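Local coordinates for protein putative Xylose isomerase (Rhodospirillum rubrum, PDB 3QXB) that binds manganese(II) and iron(III) ions in a xylose isomerase-like TIM barrel and probably acts as an isomerase, at residues Ala241-Gln246 and Tyr276-Gln281; Met20-Asn25 and Ala308-Ser313; Asp121-Met126 and Gln170-Leu175; Asp37-Leu42 and Lys77-Ala82. One frame throughout, in Å; residues are numbered along the deposited sequence. Where two conformers were deposited one is given.

Following the chain from the N terminus, Met20-Asn25 comes first, and its partner Ala308-Ser313 is near the C terminus. Contact 2 therefore closes the longest loop, joining the first barrel strand to the last helix. The other three contacts lie within this loop, one after another, and none cross. Contact 4 pairs the helices 36-46 and 65-81. Contact 3 then sets helix 106-125 against the turn leading into strand 174-177. Contact 1 closes last of the three, bringing the lead-in to strand 283-285 beside strand 240-245. Contacts 1 and 2 touch through Ile245 with Leu22 and Leu309. Contacts 1 and 3 touch where Ala241 packs on the selenium of Met174.

Contact 1 (Ala241-Gln246 and Tyr276-Gln281); sequences AAYHIQ and YALTDQ. With FE (Fe (III) ion), chain E.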
loop_
_atom_site.group_PDB
_atom_site.type_symbol
_atom_site.label_atom_id
_atom_site.label_comp_id
_atom_site.label_asym_id
_atom_site.label_seq_id
_atom_site.Cartn_x
_atom_site.Cartn_y
_atom_site.Cartn_z
ATOM N N ALA A 241 -17.837 -2.253 -17.516
ATOM C CA ALA A 241 -18.295 -0.852 -17.643
ATOM C C ALA A 241 -17.143 0.152 -17.658
ATOM O O ALA A 241 -17.342 1.319 -17.990
ATOM C CB ALA A 241 -19.246 -0.506 -16.518
ATOM N N ALA A 242 -15.963 -0.291 -17.274
ATOM C CA ALA A 242 -14.752 0.553 -17.266
ATOM C C ALA A 242 -13.484 -0.320 -17.214
ATOM O O ALA A 242 -13.548 -1.512 -16.890
ATOM C CB ALA A 242 -14.794 1.573 -16.100
ATOM N N TYR A 243 -12.342 0.282 -17.540
ATOM C CA TYR A 243 -11.069 -0.423 -17.581
ATOM C C TYR A 243 -9.959 0.337 -16.858
ATOM O O TYR A 243 -10.022 1.564 -16.717
ATOM C CB TYR A 243 -10.627 -0.599 -19.017
ATOM C CG TYR A 243 -11.576 -1.368 -19.900
ATOM C CD1 TYR A 243 -12.662 -0.752 -20.466
ATOM C CD2 TYR A 243 -11.350 -2.709 -20.217
ATOM C CE1 TYR A 243 -13.538 -1.465 -21.290
ATOM C CE2 TYR A 243 -12.220 -3.419 -21.033
ATOM C CZ TYR A 243 -13.322 -2.788 -21.568
ATOM O OH TYR A 243 -14.223 -3.436 -22.426
ATOM N N HIS A 244 -8.931 -0.405 -16.428
ATOM C CA HIS A 244 -7.640 0.183 -16.123
ATOM C C HIS A 244 -6.715 -0.235 -17.253
ATOM O O HIS A 244 -6.706 -1.412 -17.668
ATOM C CB HIS A 244 -7.053 -0.315 -14.817
ATOM C CG HIS A 244 -7.746 0.216 -13.612
ATOM N ND1 HIS A 244 -7.660 -0.390 -12.374
ATOM C CD2 HIS A 244 -8.530 1.307 -13.454
ATOM C CE1 HIS A 244 -8.402 0.294 -11.518
ATOM N NE2 HIS A 244 -8.942 1.323 -12.148
ATOM N N ILE A 245 -5.949 0.718 -17.744
ATOM C CA ILE A 245 -4.946 0.433 -18.752
ATOM C C ILE A 245 -3.565 0.693 -18.132
ATOM O O ILE A 245 -3.393 1.601 -17.344
ATOM C CB ILE A 245 -5.185 1.224 -20.064
ATOM C CG1 ILE A 245 -5.122 2.738 -19.862
ATOM C CG2 ILE A 245 -6.538 0.800 -20.764
ATOM C CD1 ILE A 245 -5.149 3.530 -21.197
ATOM N N GLN A 246 -2.589 -0.116 -18.540
ATOM C CA GLN A 246 -1.195 -0.013 -18.116
ATOM C C GLN A 246 -0.352 -0.753 -19.139
ATOM O O GLN A 246 -0.877 -1.521 -19.954
ATOM C CB GLN A 246 -0.986 -0.681 -16.763
ATOM C CG GLN A 246 -1.784 -2.003 -16.634
ATOM C CD GLN A 246 -1.133 -2.983 -15.680
ATOM O OE1 GLN A 246 0.066 -3.289 -15.808
ATOM N NE2 GLN A 246 -1.912 -3.508 -14.741
ATOM N N TYR A 276 -14.739 -3.485 -30.473
ATOM C CA TYR A 276 -15.900 -3.739 -29.631
ATOM C C TYR A 276 -16.882 -2.562 -29.561
ATOM O O TYR A 276 -17.805 -2.583 -28.761
ATOM C CB TYR A 276 -15.424 -4.204 -28.243
ATOM C CG TYR A 276 -14.845 -5.597 -28.307
ATOM C CD1 TYR A 276 -15.688 -6.714 -28.417
ATOM C CD2 TYR A 276 -13.474 -5.807 -28.331
ATOM C CE1 TYR A 276 -15.169 -8.000 -28.517
ATOM C CE2 TYR A 276 -12.946 -7.091 -28.432
ATOM C CZ TYR A 276 -13.807 -8.180 -28.528
ATOM O OH TYR A 276 -13.304 -9.445 -28.594
ATOM N N ALA A 277 -16.691 -1.549 -30.404
ATOM C CA ALA A 277 -17.585 -0.395 -30.459
ATOM C C ALA A 277 -17.773 0.252 -29.078
ATOM O O ALA A 277 -18.877 0.608 -28.707
ATOM C CB ALA A 277 -18.964 -0.824 -31.052
ATOM N N LEU A 278 -16.708 0.393 -28.300
ATOM C CA LEU A 278 -16.873 0.928 -26.958
ATOM C C LEU A 278 -17.227 2.411 -27.087
ATOM O O LEU A 278 -16.919 3.028 -28.113
ATOM C CB LEU A 278 -15.600 0.721 -26.148
ATOM C CG LEU A 278 -15.121 -0.715 -25.916
ATOM C CD1 LEU A 278 -13.952 -0.687 -24.891
ATOM C CD2 LEU A 278 -16.244 -1.599 -25.433
ATOM N N THR A 279 -17.874 2.966 -26.062
ATOM C CA THR A 279 -18.357 4.353 -26.096
ATOM C C THR A 279 -18.035 5.120 -24.828
ATOM O O THR A 279 -17.307 6.112 -24.871
ATOM C CB THR A 279 -19.870 4.409 -26.283
ATOM O OG1 THR A 279 -20.497 3.540 -25.333
ATOM C CG2 THR A 279 -20.263 3.986 -27.728
ATOM N N ASP A 280 -18.593 4.679 -23.705
ATOM C CA ASP A 280 -18.380 5.383 -22.420
ATOM C C ASP A 280 -17.575 4.581 -21.409
ATOM O O ASP A 280 -17.389 5.047 -20.263
ATOM C CB ASP A 280 -19.706 5.909 -21.809
ATOM C CG ASP A 280 -20.649 4.810 -21.380
ATOM O OD1 ASP A 280 -20.275 3.626 -21.453
ATOM O OD2 ASP A 280 -21.789 5.138 -20.967
ATOM N N GLN A 281 -17.025 3.432 -21.828
ATOM C CA GLN A 281 -16.297 2.565 -20.884
ATOM C C GLN A 281 -14.838 2.975 -20.755
ATOM O O GLN A 281 -13.947 2.367 -21.339
ATOM C CB GLN A 281 -16.430 1.104 -21.288
ATOM C CG GLN A 281 -17.855 0.664 -21.395
ATOM C CD GLN A 281 -18.408 0.820 -22.802
ATOM O OE1 GLN A 281 -17.929 1.648 -23.585
ATOM N NE2 GLN A 281 -19.410 0.021 -23.127
HETATM FE FE FE E . -6.165 -1.840 -11.528
HETATM O O HOH W 1 -4.598 -2.720 -10.061
HETATM O O HOH W 2 -6.824 -1.028 -9.503
#
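Gln281 lies against the carbonyl of Ala241. Its CA makes a CA-H...O contact with Ala241 O at 3.3 Å, and its CB and CG also lie close to that oxygen. Two residues along the strand, Tyr243 brings a ring edge to the backbone of Gln281: Tyr243 CD1 is 3.5 Å from Gln281 O, which sits near the ring plane. The side chains of Tyr243 and Leu278 run toward each other from opposite directions, and Leu278 CD1 sits oblique to the ring, 3.7 Å from Tyr243 CE1.

Within the loop, Gln281 bends at chi2 (92°), which carries OE1 back to accept Thr279 N at 2.8 Å. That bond is nearly straight, at 165°, and lies in the carbonyl plane. Ala277, with positive phi, ends helix 266-275 in a Schellman motif just before Leu278. From outside the loop, Phe283 meets the Tyr243 ring edge to face, and Met233 and Phe272 pack around Tyr243 and Leu278. Regular pairing begins just beyond, where the backbone of Tyr243 bonds to Thr282 and Phe284.

Next to Tyr243 in this seventh barrel strand is His244, whose ND1 binds the iron(III) ion at 2.2 Å. Two waters, Glu178, Asp213 and Glu286 complete the site, and Gln53 holds His244 NE2. No hydrogen bond joins the two segments directly, so apolar packing and a C-H...O contact bring the loop to the strand that carries this metal ligand.

Contact 2 (Met20-Asn25 and Ala308-Ser313); sequences MKLGVN and ALKAAS
Met20, a selenomethionine, and Leu22 meet Leu309, Lys310 and Ala312 where the TIM barrel closes. The first strand, 22-25, here receives the end of the last helix, 295-310, so the two termini of the chain come together. The side chain of Met20 can be followed outward. CB leaves the backbone without pointing at the helix. CG sits between the backbone N and the carbonyl carbon (chi1 62°), and the chain runs on extended to SE. Neither CB, CG nor SE touches Ala308-Ser313. The bend at chi3 (149°) then puts the terminal methyl over the backbone at Leu309 and Ala312. There Met20 CE is 3.4 Å from Leu309 O and 3.8 Å from Ala312 CB. Leu309 CD2 lies farther off, at 4.4 Å from Met20 CE. Leu309 O also accepts the backbone N of Ala312, so the same oxygen meets the Met20 methyl and the Ala312 amide.

Leu269 and Trp273 of helix 266-275 pack on Met20 as well. The Met20 side chain therefore touches both of the last two helices. Leu22 and Leu309 both rest on Ile245 of strand 240-245, which continues the apolar layer between sheet and helix. Lys310 contributes its aliphatic part and sends NZ to Gly48 O. The Leu22 side chain crosses both Leu309 and Lys310 at a slant, with CD1 3.9 Å from Leu309 CB and equally 3.9 Å from Lys310 CG.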
loop_
_atom_site.group_PDB
_atom_site.type_symbol
_atom_site.label_atom_id
_atom_site.label_comp_id
_atom_site.label_asym_id
_atom_site.label_seq_id
_atom_site.Cartn_x
_atom_site.Cartn_y
_atom_site.Cartn_z
HETATM N N MSE A 20 -10.269 6.594 -28.600
HETATM C CA MSE A 20 -10.721 5.905 -27.401
HETATM C C MSE A 20 -10.860 6.896 -26.239
HETATM O O MSE A 20 -10.217 7.951 -26.224
HETATM C CB MSE A 20 -9.767 4.752 -27.039
HETATM C CG MSE A 20 -8.295 5.160 -26.692
HETATM SE SE MSE A 20 -6.998 3.707 -26.484
HETATM C CE MSE A 20 -5.478 4.704 -27.106
ATOM N N LYS A 21 -11.712 6.549 -25.270
ATOM C CA LYS A 21 -12.030 7.427 -24.169
ATOM C C LYS A 21 -10.972 7.162 -23.111
ATOM O O LYS A 21 -10.995 6.152 -22.416
ATOM C CB LYS A 21 -13.443 7.173 -23.614
ATOM C CG LYS A 21 -13.854 8.126 -22.467
ATOM C CD LYS A 21 -15.222 7.753 -21.957
ATOM C CE LYS A 21 -15.696 8.568 -20.782
ATOM N NZ LYS A 21 -16.837 7.891 -20.096
ATOM N N LEU A 22 -10.027 8.079 -23.029
ATOM C CA LEU A 22 -8.958 7.969 -22.077
ATOM C C LEU A 22 -9.322 8.731 -20.820
ATOM O O LEU A 22 -9.949 9.807 -20.886
ATOM C CB LEU A 22 -7.670 8.560 -22.644
ATOM C CG LEU A 22 -7.080 7.896 -23.875
ATOM C CD1 LEU A 22 -5.925 8.777 -24.387
ATOM C CD2 LEU A 22 -6.636 6.461 -23.573
ATOM N N GLY A 23 -8.907 8.169 -19.684
ATOM C CA GLY A 23 -9.026 8.829 -18.417
ATOM C C GLY A 23 -7.767 8.567 -17.570
ATOM O O GLY A 23 -6.868 7.826 -17.990
ATOM N N VAL A 24 -7.680 9.170 -16.388
ATOM C CA VAL A 24 -6.583 8.845 -15.479
ATOM C C VAL A 24 -7.028 8.509 -14.059
ATOM O O VAL A 24 -7.866 9.176 -13.487
ATOM C CB VAL A 24 -5.503 9.979 -15.512
ATOM C CG1 VAL A 24 -6.074 11.339 -15.020
ATOM C CG2 VAL A 24 -4.263 9.552 -14.739
ATOM N N ASN A 25 -6.458 7.450 -13.488
ATOM C CA ASN A 25 -6.588 7.177 -12.079
ATOM C C ASN A 25 -5.472 7.967 -11.381
ATOM O O ASN A 25 -4.312 7.958 -11.784
ATOM C CB ASN A 25 -6.507 5.664 -11.815
ATOM C CG ASN A 25 -6.517 5.323 -10.354
ATOM O OD1 ASN A 25 -5.651 5.746 -9.629
ATOM N ND2 ASN A 25 -7.529 4.567 -9.902
ATOM N N ALA A 308 1.696 9.402 -25.761
ATOM C CA ALA A 308 1.814 8.130 -26.476
ATOM C C ALA A 308 0.431 7.530 -26.694
ATOM O O ALA A 308 0.126 7.069 -27.789
ATOM C CB ALA A 308 2.714 7.143 -25.704
ATOM N N LEU A 309 -0.410 7.558 -25.662
ATOM C CA LEU A 309 -1.780 7.023 -25.756
ATOM C C LEU A 309 -2.622 7.813 -26.759
ATOM O O LEU A 309 -3.330 7.236 -27.612
ATOM C CB LEU A 309 -2.460 7.021 -24.386
ATOM C CG LEU A 309 -2.061 5.939 -23.382
ATOM C CD1 LEU A 309 -2.558 6.309 -21.964
ATOM C CD2 LEU A 309 -2.549 4.552 -23.825
ATOM N N LYS A 310 -2.537 9.138 -26.692
ATOM C CA LYS A 310 -3.279 9.985 -27.664
ATOM C C LYS A 310 -2.820 9.827 -29.118
ATOM O O LYS A 310 -3.588 10.131 -30.029
ATOM C CB LYS A 310 -3.196 11.461 -27.266
ATOM C CG LYS A 310 -4.038 11.811 -26.032
ATOM C CD LYS A 310 -3.681 13.180 -25.515
ATOM C CE LYS A 310 -4.758 13.753 -24.619
ATOM N NZ LYS A 310 -4.418 15.185 -24.370
ATOM N N ALA A 311 -1.598 9.331 -29.313
ATOM C CA ALA A 311 -0.998 9.116 -30.616
ATOM C C ALA A 311 -1.555 7.911 -31.377
ATOM O O ALA A 311 -1.283 7.759 -32.564
ATOM C CB ALA A 311 0.579 8.985 -30.444
ATOM N N ALA A 312 -2.322 7.053 -30.712
ATOM C CA ALA A 312 -2.908 5.880 -31.358
ATOM C C ALA A 312 -3.898 6.282 -32.456
ATOM O O ALA A 312 -4.504 7.347 -32.405
ATOM C CB ALA A 312 -3.573 4.989 -30.339
ATOM N N SER A 313 -4.024 5.435 -33.467
ATOM C CA SER A 313 -4.776 5.787 -34.672
ATOM C C SER A 313 -6.135 5.086 -34.719
ATOM O O SER A 313 -6.195 3.871 -34.874
ATOM C CB SER A 313 -3.959 5.445 -35.912
ATOM O OG SER A 313 -4.668 5.809 -37.095
#

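Contact 3 (Asp121-Met126 and Gln170-Leu175); sequences DMTAAM and QGLSML
Leu172 straddles the side of helix 106-125, one methyl on Ala124 and the other on Thr123. This is packing in the helical layer of the TIM barrel: the turn after helix 146-170, on its way into strand 174-177, meets helix 106-125, the long helix before strand 130-133. Leu172 CD1 lies 3.8 Å from Ala124 CB and also close to the backbone N of Ala124. Leu172 CD2 is 3.9 Å from Thr123 CG2, and the two side chains cross at about a right angle.

Thr123 divides its branches between two tasks. CG2 stands anti to the backbone N and meets the leucine, while chi1 of -57° sets OG1 beside the backbone N. From there OG1 hydrogen-bonds to Ala119 O, within its own helix, and to Thr89 OG1 of strand 85-90. Thr131 of strand 130-133 touches both Thr123 and Leu172, and Ala167 backs the leucine from helix 146-170. An alanine in place of Leu172 would remove both methyls and is likely to open a gap between Thr123, Ala124 and Thr131.

The turn just before Leu172 is a Schellman motif. Gly171 has a phi of 98°, where a side chain would press on the carbonyl oxygen of Gln170. Asp121, one turn before Ala124, has its carboxylate held by Tyr166 and Lys117. Ala124 CB sits 4.0 Å from Gln170 CB and 3.5 Å from Gln170 O.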
loop_
_atom_site.group_PDB
_atom_site.type_symbol
_atom_site.label_atom_id
_atom_site.label_comp_id
_atom_site.label_asym_id
_atom_site.label_seq_id
_atom_site.Cartn_x
_atom_site.Cartn_y
_atom_site.Cartn_z
ATOM N N ASP A 121 -19.824 6.502 1.556
ATOM C CA ASP A 121 -20.076 7.833 2.211
ATOM C C ASP A 121 -19.208 8.950 1.623
ATOM O O ASP A 121 -19.685 10.032 1.195
ATOM C CB ASP A 121 -19.873 7.760 3.708
ATOM C CG ASP A 121 -20.912 6.939 4.409
ATOM O OD1 ASP A 121 -22.026 6.701 3.883
ATOM O OD2 ASP A 121 -20.605 6.496 5.508
HETATM N N MSE A 122 -17.922 8.688 1.555
HETATM C CA MSE A 122 -16.978 9.658 0.930
HETATM C C MSE A 122 -17.298 9.968 -0.535
HETATM O O MSE A 122 -17.273 11.143 -1.030
HETATM C CB MSE A 122 -15.551 9.060 1.052
HETATM C CG MSE A 122 -14.400 10.021 0.691
HETATM SE SE MSE A 122 -12.735 9.013 0.809
HETATM C CE MSE A 122 -12.809 8.101 -0.805
ATOM N N THR A 123 -17.639 8.926 -1.271
ATOM C CA THR A 123 -17.981 9.129 -2.697
ATOM C C THR A 123 -19.254 9.988 -2.843
ATOM O O THR A 123 -19.308 10.880 -3.699
ATOM C CB THR A 123 -18.118 7.770 -3.391
ATOM O OG1 THR A 123 -16.892 7.022 -3.228
ATOM C CG2 THR A 123 -18.472 7.962 -4.897
ATOM N N ALA A 124 -20.280 9.740 -2.027
ATOM C CA ALA A 124 -21.524 10.549 -2.059
ATOM C C ALA A 124 -21.223 11.994 -1.663
ATOM O O ALA A 124 -21.766 12.925 -2.218
ATOM C CB ALA A 124 -22.577 9.975 -1.074
ATOM N N ALA A 125 -20.335 12.178 -0.705
ATOM C CA ALA A 125 -19.970 13.536 -0.256
ATOM C C ALA A 125 -19.351 14.322 -1.396
ATOM O O ALA A 125 -19.620 15.540 -1.556
ATOM C CB ALA A 125 -19.017 13.452 0.975
HETATM N N MSE A 126 -18.566 13.624 -2.224
HETATM C CA MSE A 126 -17.940 14.193 -3.438
HETATM C C MSE A 126 -18.893 14.429 -4.587
HETATM O O MSE A 126 -18.511 15.054 -5.568
HETATM C CB MSE A 126 -16.795 13.296 -3.948
HETATM C CG MSE A 126 -15.675 13.170 -2.980
HETATM SE SE MSE A 126 -14.303 11.924 -3.435
HETATM C CE MSE A 126 -13.337 13.003 -4.691
ATOM N N GLN A 170 -27.584 6.502 -0.818
ATOM C CA GLN A 170 -26.670 7.641 -0.781
ATOM C C GLN A 170 -26.532 8.389 -2.147
ATOM O O GLN A 170 -25.820 9.369 -2.251
ATOM C CB GLN A 170 -25.317 7.164 -0.260
ATOM C CG GLN A 170 -25.393 6.540 1.198
ATOM C CD GLN A 170 -26.181 7.417 2.182
ATOM O OE1 GLN A 170 -27.084 6.970 2.901
ATOM N NE2 GLN A 170 -25.883 8.640 2.169
ATOM N N GLY A 171 -27.231 7.923 -3.173
ATOM C CA GLY A 171 -27.273 8.634 -4.454
ATOM C C GLY A 171 -26.307 8.108 -5.492
ATOM O O GLY A 171 -26.275 8.651 -6.580
ATOM N N LEU A 172 -25.568 7.021 -5.217
ATOM C CA LEU A 172 -24.658 6.451 -6.205
ATOM C C LEU A 172 -25.487 5.685 -7.317
ATOM O O LEU A 172 -26.597 5.224 -7.084
ATOM C CB LEU A 172 -23.567 5.558 -5.542
ATOM C CG LEU A 172 -22.327 6.269 -4.917
ATOM C CD1 LEU A 172 -22.659 7.219 -3.758
ATOM C CD2 LEU A 172 -21.263 5.258 -4.385
ATOM N N SER A 173 -24.917 5.565 -8.498
ATOM C CA SER A 173 -25.533 4.853 -9.630
ATOM C C SER A 173 -24.936 3.490 -9.915
ATOM O O SER A 173 -25.581 2.689 -10.570
ATOM C CB SER A 173 -25.323 5.668 -10.902
ATOM O OG SER A 173 -25.938 6.893 -10.756
HETATM N N MSE A 174 -23.716 3.235 -9.442
HETATM C CA MSE A 174 -22.996 2.009 -9.789
HETATM C C MSE A 174 -21.890 1.649 -8.810
HETATM O O MSE A 174 -21.257 2.536 -8.181
HETATM C CB MSE A 174 -22.457 2.102 -11.232
HETATM C CG MSE A 174 -21.881 0.815 -11.787
HETATM SE SE MSE A 174 -21.439 0.999 -13.697
HETATM C CE MSE A 174 -23.205 1.031 -14.438
ATOM N N LEU A 175 -21.686 0.344 -8.645
ATOM C CA LEU A 175 -20.501 -0.181 -7.937
ATOM C C LEU A 175 -19.668 -1.030 -8.905
ATOM O O LEU A 175 -20.235 -1.651 -9.838
ATOM C CB LEU A 175 -20.887 -1.011 -6.730
ATOM C CG LEU A 175 -21.611 -0.322 -5.597
ATOM C CD1 LEU A 175 -21.913 -1.393 -4.508
ATOM C CD2 LEU A 175 -20.820 0.914 -5.030
#

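Contact 4 (Asp37-Leu42 and Lys77-Ala82); sequences DRLAGL and KAFRKA
Helices 36-46 and 65-81 are the first two long helices around the TIM barrel. They run in roughly the same direction, crossing at -38°, and the axes of the two short helical segments pass 8.5 Å apart at closest. Small residues, Ala40, Ala78 and Ala82, face each other here, consistent with the close approach. The CA of Ala40 stands over one face of the Phe79 ring, a CH-pi contact 4.1 Å from the centroid and 17° off the ring normal. Leu39 CG comes to the edge of the same ring, 4.0 Å from Phe79 CZ. The Ala40 methyl lies over the same ring face and also meets Ala82 CB at 3.8 Å and Ala78 O at 3.6 Å.

At the outer margin a water donates to both Asp37 OD1 (2.6 Å) and Ala78 O (2.7 Å). It links the helices without a direct hydrogen bond. A serine replacing Phe79 would probably leave Ala40 without its aromatic face and Leu39 without a partner at the ring edge.

Phe79 also packs on Leu84, in the link to strand 85-90. Helix 36-46 meets the last helix, 295-310, through Arg38 and Leu42 on Leu299, so it touches both helix 65-81 and the closing helix of the barrel.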
loop_
_atom_site.group_PDB
_atom_site.type_symbol
_atom_site.label_atom_id
_atom_site.label_comp_id
_atom_site.label_asym_id
_atom_site.label_seq_id
_atom_site.Cartn_x
_atom_site.Cartn_y
_atom_site.Cartn_z
ATOM N N ASP A 37 -6.353 22.254 -6.314
ATOM C CA ASP A 37 -6.313 22.989 -7.543
ATOM C C ASP A 37 -5.048 22.701 -8.367
ATOM O O ASP A 37 -5.110 22.765 -9.579
ATOM C CB ASP A 37 -6.428 24.487 -7.284
ATOM C CG ASP A 37 -7.825 24.910 -6.889
ATOM O OD1 ASP A 37 -8.854 24.440 -7.473
ATOM O OD2 ASP A 37 -7.884 25.770 -6.011
ATOM N N ARG A 38 -3.918 22.391 -7.722
ATOM C CA ARG A 38 -2.684 22.060 -8.479
ATOM C C ARG A 38 -2.888 20.709 -9.165
ATOM O O ARG A 38 -2.489 20.547 -10.317
ATOM C CB ARG A 38 -1.430 22.013 -7.563
ATOM C CG ARG A 38 -0.226 21.052 -8.011
ATOM C CD ARG A 38 0.968 21.684 -8.840
ATOM N NE ARG A 38 1.061 21.243 -10.260
ATOM C CZ ARG A 38 2.194 21.109 -10.989
ATOM N NH1 ARG A 38 3.403 21.341 -10.460
ATOM N NH2 ARG A 38 2.128 20.707 -12.263
ATOM N N LEU A 39 -3.508 19.757 -8.462
ATOM C CA LEU A 39 -3.758 18.406 -9.036
ATOM C C LEU A 39 -4.702 18.496 -10.223
ATOM O O LEU A 39 -4.418 17.967 -11.302
ATOM C CB LEU A 39 -4.282 17.392 -7.998
ATOM C CG LEU A 39 -4.332 15.900 -8.396
ATOM C CD1 LEU A 39 -3.049 15.394 -9.061
ATOM C CD2 LEU A 39 -4.690 14.979 -7.242
ATOM N N ALA A 40 -5.812 19.190 -10.026
ATOM C CA ALA A 40 -6.793 19.451 -11.098
ATOM C C ALA A 40 -6.147 20.120 -12.309
ATOM O O ALA A 40 -6.433 19.763 -13.426
ATOM C CB ALA A 40 -7.964 20.301 -10.564
ATOM N N GLY A 41 -5.275 21.087 -12.085
ATOM C CA GLY A 41 -4.613 21.800 -13.177
ATOM C C GLY A 41 -3.601 20.931 -13.915
ATOM O O GLY A 41 -3.450 21.014 -15.112
ATOM N N LEU A 42 -2.914 20.088 -13.181
ATOM C CA LEU A 42 -2.010 19.097 -13.733
ATOM C C LEU A 42 -2.730 18.106 -14.660
ATOM O O LEU A 42 -2.229 17.796 -15.722
ATOM C CB LEU A 42 -1.365 18.340 -12.590
ATOM C CG LEU A 42 -0.202 17.404 -12.881
ATOM C CD1 LEU A 42 0.514 17.094 -11.582
ATOM C CD2 LEU A 42 -0.626 16.137 -13.558
ATOM N N LYS A 77 -14.514 19.561 -5.756
ATOM C CA LYS A 77 -14.806 20.915 -6.196
ATOM C C LYS A 77 -13.738 21.455 -7.136
ATOM O O LYS A 77 -14.057 22.144 -8.116
ATOM C CB LYS A 77 -14.988 21.839 -4.984
ATOM C CG LYS A 77 -15.257 23.323 -5.260
ATOM C CD LYS A 77 -15.595 24.097 -3.941
ATOM C CE LYS A 77 -16.139 25.534 -4.175
ATOM N NZ LYS A 77 -15.196 26.372 -4.969
ATOM N N ALA A 78 -12.476 21.205 -6.830
ATOM C CA ALA A 78 -11.397 21.694 -7.675
ATOM C C ALA A 78 -11.464 21.032 -9.050
ATOM O O ALA A 78 -11.262 21.694 -10.072
ATOM C CB ALA A 78 -10.039 21.435 -7.017
ATOM N N PHE A 79 -11.752 19.732 -9.090
ATOM C CA PHE A 79 -11.848 19.059 -10.376
ATOM C C PHE A 79 -13.031 19.584 -11.216
ATOM O O PHE A 79 -12.881 19.835 -12.421
ATOM C CB PHE A 79 -11.899 17.531 -10.199
ATOM C CG PHE A 79 -10.536 16.901 -10.099
ATOM C CD1 PHE A 79 -9.717 17.142 -8.991
ATOM C CD2 PHE A 79 -10.041 16.131 -11.133
ATOM C CE1 PHE A 79 -8.450 16.594 -8.924
ATOM C CE2 PHE A 79 -8.779 15.568 -11.046
ATOM C CZ PHE A 79 -7.999 15.791 -9.955
ATOM N N ARG A 80 -14.182 19.773 -10.571
ATOM C CA ARG A 80 -15.378 20.268 -11.260
ATOM C C ARG A 80 -15.118 21.666 -11.815
ATOM O O ARG A 80 -15.506 21.963 -12.942
ATOM C CB ARG A 80 -16.613 20.258 -10.334
ATOM C CG ARG A 80 -17.831 21.004 -10.894
ATOM C CD ARG A 80 -19.068 20.953 -9.970
ATOM N NE ARG A 80 -18.774 21.311 -8.576
ATOM C CZ ARG A 80 -18.725 22.555 -8.112
ATOM N NH1 ARG A 80 -18.943 23.570 -8.927
ATOM N NH2 ARG A 80 -18.441 22.793 -6.836
ATOM N N LYS A 81 -14.427 22.502 -11.042
ATOM C CA LYS A 81 -14.072 23.873 -11.475
ATOM C C LYS A 81 -13.060 23.876 -12.628
ATOM O O LYS A 81 -13.130 24.730 -13.490
ATOM C CB LYS A 81 -13.564 24.728 -10.290
ATOM C CG LYS A 81 -14.675 25.191 -9.311
ATOM C CD LYS A 81 -14.063 25.984 -8.109
ATOM N N ALA A 82 -12.166 22.894 -12.687
ATOM C CA ALA A 82 -11.212 22.795 -13.774
ATOM C C ALA A 82 -11.845 22.190 -15.030
ATOM O O ALA A 82 -11.172 22.035 -16.035
ATOM C CB ALA A 82 -10.009 21.973 -13.353
HETATM O O HOH W 3 -9.553 23.812 -9.899
#